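Local coordinates for GRAS family transcription factor containing protein, expressed (Oryza sativa Japonica Group, PDB 5HYZ), which acts as a probable GRAS-family transcription factor that binds DNA through its GRAS domain and takes part in plant development and abiotic stress resistance, at residues A[81-89]-A[265-273]. Sequence-based numbering, arbitrary orientation.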
ATOM      1  N   LYS A  81      -4.603   9.384  -9.484  1.00 26.78           N
ATOM      2  CA  LYS A  81      -3.625   8.290  -9.336  1.00 33.88           C
ATOM      3  C   LYS A  81      -2.343   8.722  -8.568  1.00 26.46           C
ATOM      4  O   LYS A  81      -1.860   8.033  -7.660  1.00 27.76           O
ATOM      5  CB  LYS A  81      -3.283   7.735 -10.735  1.00 31.59           C
ATOM      6  CG  LYS A  81      -2.219   6.637 -10.761  1.00 44.65           C
ATOM      7  CD  LYS A  81      -2.830   5.277 -10.416  1.00 56.69           C
ATOM      8  CE  LYS A  81      -1.805   4.120 -10.454  1.00 58.82           C
ATOM      9  NZ  LYS A  81      -2.508   2.784 -10.391  1.00 56.67           N
ATOM     10  N   THR A  82      -1.792   9.872  -8.946  1.00 26.42           N
ATOM     11  CA  THR A  82      -0.666  10.439  -8.239  1.00 25.31           C
ATOM     12  C   THR A  82      -0.958  10.626  -6.723  1.00 25.66           C
ATOM     13  O   THR A  82      -0.147  10.219  -5.865  1.00 26.60           O
ATOM     14  CB  THR A  82      -0.297  11.804  -8.851  1.00 29.49           C
ATOM     15  OG1 THR A  82       0.261  11.572 -10.139  1.00 30.66           O
ATOM     16  CG2 THR A  82       0.730  12.486  -8.044  1.00 26.84           C
ATOM     17  N   LEU A  83      -2.102  11.265  -6.430  1.00 22.39           N
ATOM     18  CA  LEU A  83      -2.455  11.600  -5.051  1.00 24.93           C
ATOM     19  C   LEU A  83      -2.523  10.315  -4.270  1.00 25.70           C
ATOM     20  O   LEU A  83      -2.004  10.244  -3.167  1.00 30.42           O
ATOM     21  CB  LEU A  83      -3.778  12.367  -4.986  1.00 22.95           C
ATOM     22  CG  LEU A  83      -4.283  12.909  -3.644  1.00 28.34           C
ATOM     23  CD1 LEU A  83      -3.234  13.796  -2.952  1.00 25.07           C
ATOM     24  CD2 LEU A  83      -5.580  13.654  -3.822  1.00 30.18           C
ATOM     25  N   ASN A  84      -3.140   9.284  -4.847  1.00 27.96           N
ATOM     26  CA  ASN A  84      -3.332   8.053  -4.092  1.00 34.57           C
ATOM     27  C   ASN A  84      -2.107   7.158  -4.006  1.00 35.20           C
ATOM     28  O   ASN A  84      -2.010   6.315  -3.098  1.00 31.73           O
ATOM     29  CB  ASN A  84      -4.511   7.285  -4.664  1.00 42.06           C
ATOM     30  CG  ASN A  84      -5.815   8.113  -4.633  1.00 46.84           C
ATOM     31  OD1 ASN A  84      -6.030   8.975  -3.763  1.00 42.73           O
ATOM     32  ND2 ASN A  84      -6.679   7.860  -5.610  1.00 51.63           N
ATOM     33  N   ASP A  85      -1.148   7.354  -4.902  1.00 25.15           N
ATOM     34  CA  ASP A  85       0.149   6.747  -4.685  1.00 31.53           C
ATOM     35  C   ASP A  85       0.973   7.504  -3.591  1.00 31.29           C
ATOM     36  O   ASP A  85       1.760   6.923  -2.867  1.00 32.51           O
ATOM     37  CB  ASP A  85       0.923   6.680  -6.005  1.00 35.16           C
ATOM     38  CG  ASP A  85       2.243   5.962  -5.845  1.00 49.01           C
ATOM     39  OD1 ASP A  85       2.244   4.713  -5.839  1.00 55.65           O
ATOM     40  OD2 ASP A  85       3.277   6.647  -5.691  1.00 53.47           O
ATOM     41  N   ALA A  86       0.760   8.799  -3.437  1.00 24.91           N
ATOM     42  CA  ALA A  86       1.575   9.543  -2.480  1.00 28.20           C
ATOM     43  C   ALA A  86       0.990   9.610  -1.076  1.00 26.34           C
ATOM     44  O   ALA A  86       1.704   9.862  -0.101  1.00 27.34           O
ATOM     45  CB  ALA A  86       1.787  10.969  -3.004  1.00 30.61           C
ATOM     46  N   CYS A  87      -0.323   9.462  -0.978  1.00 23.42           N
ATOM     47  CA  CYS A  87      -1.042   9.753   0.251  1.00 18.60           C
ATOM     48  C   CYS A  87      -2.030   8.623   0.546  1.00 18.59           C
ATOM     49  O   CYS A  87      -2.446   7.917  -0.372  1.00 20.26           O
ATOM     50  CB  CYS A  87      -1.816  11.056   0.110  1.00 24.90           C
ATOM     51  SG  CYS A  87      -0.738  12.508  -0.254  1.00 27.03           S
ATOM     52  N   PRO A  88      -2.421   8.471   1.800  1.00 15.20           N
ATOM     53  CA  PRO A  88      -3.310   7.368   2.196  1.00 17.62           C
ATOM     54  C   PRO A  88      -4.803   7.708   2.169  1.00 15.47           C
ATOM     55  O   PRO A  88      -5.622   6.865   2.619  1.00 15.02           O
ATOM     56  CB  PRO A  88      -2.879   7.089   3.632  1.00 17.95           C
ATOM     57  CG  PRO A  88      -2.467   8.436   4.151  1.00 20.57           C
ATOM     58  CD  PRO A  88      -1.803   9.128   2.975  1.00 18.56           C
ATOM     59  N   TYR A  89      -5.160   8.890   1.652  1.00 18.11           N
ATOM     60  CA  TYR A  89      -6.554   9.354   1.664  1.00 19.16           C
ATOM     61  C   TYR A  89      -7.560   8.363   1.085  1.00 13.39           C
ATOM     62  O   TYR A  89      -8.519   7.981   1.791  1.00 14.05           O
ATOM     63  CB  TYR A  89      -6.674  10.715   0.924  1.00 19.58           C
ATOM     64  CG  TYR A  89      -5.763  11.794   1.533  1.00 20.86           C
ATOM     65  CD1 TYR A  89      -5.900  12.173   2.854  1.00 27.20           C
ATOM     66  CD2 TYR A  89      -4.773  12.412   0.774  1.00 23.97           C
ATOM     67  CE1 TYR A  89      -5.047  13.131   3.436  1.00 25.15           C
ATOM     68  CE2 TYR A  89      -3.922  13.389   1.340  1.00 22.25           C
ATOM     69  CZ  TYR A  89      -4.065  13.735   2.651  1.00 19.19           C
ATOM     70  OH  TYR A  89      -3.251  14.701   3.235  1.00 24.66           O
ATOM     71  N   LEU A 265      -3.261  19.788   3.079  1.00 21.99           N
ATOM     72  CA  LEU A 265      -3.049  18.963   1.879  1.00 20.93           C
ATOM     73  C   LEU A 265      -1.683  19.214   1.193  1.00 24.40           C
ATOM     74  O   LEU A 265      -0.953  18.267   0.788  1.00 23.78           O
ATOM     75  CB  LEU A 265      -4.135  19.186   0.817  1.00 20.92           C
ATOM     76  CG  LEU A 265      -5.495  18.566   1.149  1.00 27.25           C
ATOM     77  CD1 LEU A 265      -6.517  19.017   0.133  1.00 23.72           C
ATOM     78  CD2 LEU A 265      -5.344  17.031   1.162  1.00 23.74           C
ATOM     79  N   PHE A 266      -1.358  20.499   1.016  1.00 25.02           N
ATOM     80  CA  PHE A 266      -0.084  20.866   0.358  1.00 22.78           C
ATOM     81  C   PHE A 266       1.103  20.356   1.152  1.00 22.96           C
ATOM     82  O   PHE A 266       2.070  19.861   0.551  1.00 25.43           O
ATOM     83  CB  PHE A 266       0.020  22.401   0.156  1.00 22.78           C
ATOM     84  CG  PHE A 266      -0.652  22.878  -1.119  1.00 23.44           C
ATOM     85  CD1 PHE A 266      -2.021  22.707  -1.312  1.00 20.63           C
ATOM     86  CD2 PHE A 266       0.084  23.504  -2.122  1.00 24.10           C
ATOM     87  CE1 PHE A 266      -2.640  23.129  -2.482  1.00 22.71           C
ATOM     88  CE2 PHE A 266      -0.518  23.937  -3.291  1.00 24.80           C
ATOM     89  CZ  PHE A 266      -1.872  23.766  -3.478  1.00 27.37           C
ATOM     90  N   GLU A 267       1.047  20.490   2.480  1.00 20.44           N
ATOM     91  CA  GLU A 267       2.119  19.975   3.331  1.00 24.84           C
ATOM     92  C   GLU A 267       2.276  18.440   3.219  1.00 26.33           C
ATOM     93  O   GLU A 267       3.407  17.912   3.143  1.00 24.23           O
ATOM     94  CB  GLU A 267       1.900  20.358   4.770  1.00 23.32           C
ATOM     95  CG  GLU A 267       2.179  21.811   5.079  1.00 33.34           C
ATOM     96  CD  GLU A 267       1.828  22.190   6.513  1.00 47.18           C
ATOM     97  OE1 GLU A 267       1.725  21.246   7.350  1.00 48.61           O
ATOM     98  OE2 GLU A 267       1.649  23.416   6.814  1.00 42.30           O
ATOM     99  N   SER A 268       1.152  17.724   3.182  1.00 24.28           N
ATOM    100  CA  SER A 268       1.253  16.251   3.023  1.00 23.40           C
ATOM    101  C   SER A 268       1.834  15.856   1.650  1.00 27.64           C
ATOM    102  O   SER A 268       2.504  14.836   1.516  1.00 25.96           O
ATOM    103  CB  SER A 268      -0.114  15.613   3.262  1.00 24.42           C
ATOM    104  OG  SER A 268      -0.975  15.812   2.176  1.00 25.10           O
ATOM    105  N   LEU A 269       1.612  16.666   0.623  1.00 23.39           N
ATOM    106  CA  LEU A 269       2.291  16.382  -0.644  1.00 24.54           C
ATOM    107  C   LEU A 269       3.791  16.619  -0.527  1.00 27.01           C
ATOM    108  O   LEU A 269       4.581  15.918  -1.168  1.00 26.85           O
ATOM    109  CB  LEU A 269       1.743  17.250  -1.788  1.00 25.53           C
ATOM    110  CG  LEU A 269       0.351  16.942  -2.339  1.00 32.04           C
ATOM    111  CD1 LEU A 269       0.133  17.652  -3.681  1.00 25.43           C
ATOM    112  CD2 LEU A 269       0.158  15.451  -2.479  1.00 31.28           C
ATOM    113  N   ASP A 270       4.167  17.632   0.249  1.00 27.40           N
ATOM    114  CA  ASP A 270       5.578  18.023   0.359  1.00 28.44           C
ATOM    115  C   ASP A 270       6.425  16.948   0.996  1.00 32.12           C
ATOM    116  O   ASP A 270       7.615  16.798   0.689  1.00 33.04           O
ATOM    117  CB  ASP A 270       5.732  19.286   1.204  1.00 27.69           C
ATOM    118  CG  ASP A 270       7.123  19.894   1.095  1.00 32.71           C
ATOM    119  OD1 ASP A 270       7.592  20.057  -0.040  1.00 34.11           O
ATOM    120  OD2 ASP A 270       7.741  20.186   2.143  1.00 35.35           O
ATOM    121  N   VAL A 271       5.844  16.250   1.964  1.00 30.07           N
ATOM    122  CA  VAL A 271       6.638  15.222   2.624  1.00 28.37           C
ATOM    123  C   VAL A 271       6.765  14.001   1.708  1.00 31.98           C
ATOM    124  O   VAL A 271       7.721  13.222   1.816  1.00 29.69           O
ATOM    125  CB  VAL A 271       6.022  14.865   4.028  1.00 26.75           C
ATOM    126  CG1 VAL A 271       6.690  13.669   4.634  1.00 29.67           C
ATOM    127  CG2 VAL A 271       6.157  16.042   4.976  1.00 30.09           C
ATOM    128  N   ALA A 272       5.813  13.838   0.786  1.00 27.39           N
ATOM    129  CA  ALA A 272       5.734  12.622  -0.029  1.00 30.52           C
ATOM    130  C   ALA A 272       6.495  12.669  -1.356  1.00 33.99           C
ATOM    131  O   ALA A 272       6.980  11.644  -1.837  1.00 33.76           O
ATOM    132  CB  ALA A 272       4.234  12.280  -0.303  1.00 31.97           C
HETATM  133  N   MSE A 273       6.593  13.846  -1.967  1.00 32.88           N
HETATM  134  CA  MSE A 273       7.156  13.949  -3.308  1.00 34.68           C
HETATM  135  C   MSE A 273       8.256  15.011  -3.383  1.00 31.96           C
HETATM  136  O   MSE A 273       8.336  15.890  -2.528  1.00 37.27           O
HETATM  137  CB  MSE A 273       6.047  14.263  -4.307  1.00 37.76           C
HETATM  138  CG  MSE A 273       4.965  13.185  -4.389  1.00 43.48           C
HETATM  139 SE   MSE A 273       3.412  13.845  -5.399  1.00 47.20          SE
HETATM  140  CE  MSE A 273       3.057  15.326  -4.257  1.00 51.53           C
TER
HETATM  141  O   HOH W   1       1.530  12.076   2.246  1.00 24.27           O
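Ala86 and Ala272 illustrate how small residues let two helix ends close in: their CB atoms meet at 3.9 Å where the backbones come nearest, and Ala272 CB also rests 3.5 Å from Ala86 O. Met273, a selenomethionine, lies over this low spot. With chi2 extended (168°), it sets SE 4.1 Å from Ala86 CB, and its chain crosses Thr82 at about a right angle to touch CG2. Further along, Leu269 is the bump, its CD2 fitting between Leu83 CD1 and Cys87 SG, 3.8 Å from each. The polar end belongs to Tyr89, the first residue of helix 89-104, whose hydroxyl donates to Ser268 OG (2.7 Å), which lies in the plane of the ring at its edge, while Leu265 CD2 packs obliquely near CZ. Ser268 OG, set between its backbone N and carbonyl carbon (chi1 75°), donates in turn to Leu265 O, so it both accepts and donates. One water donates to both Ala86 O and Ser268 O, bridging the backbones beside the alanines. Leu361 of strand 358-363 packs on Tyr89. The arrangement joins helices 74-86 and 89-104 to helix 251-272, across the predicted VHIID (81-89) and PFYRE (265-273) regions, within the GRAS domain, which combines a Rossmann fold with a helix bundle.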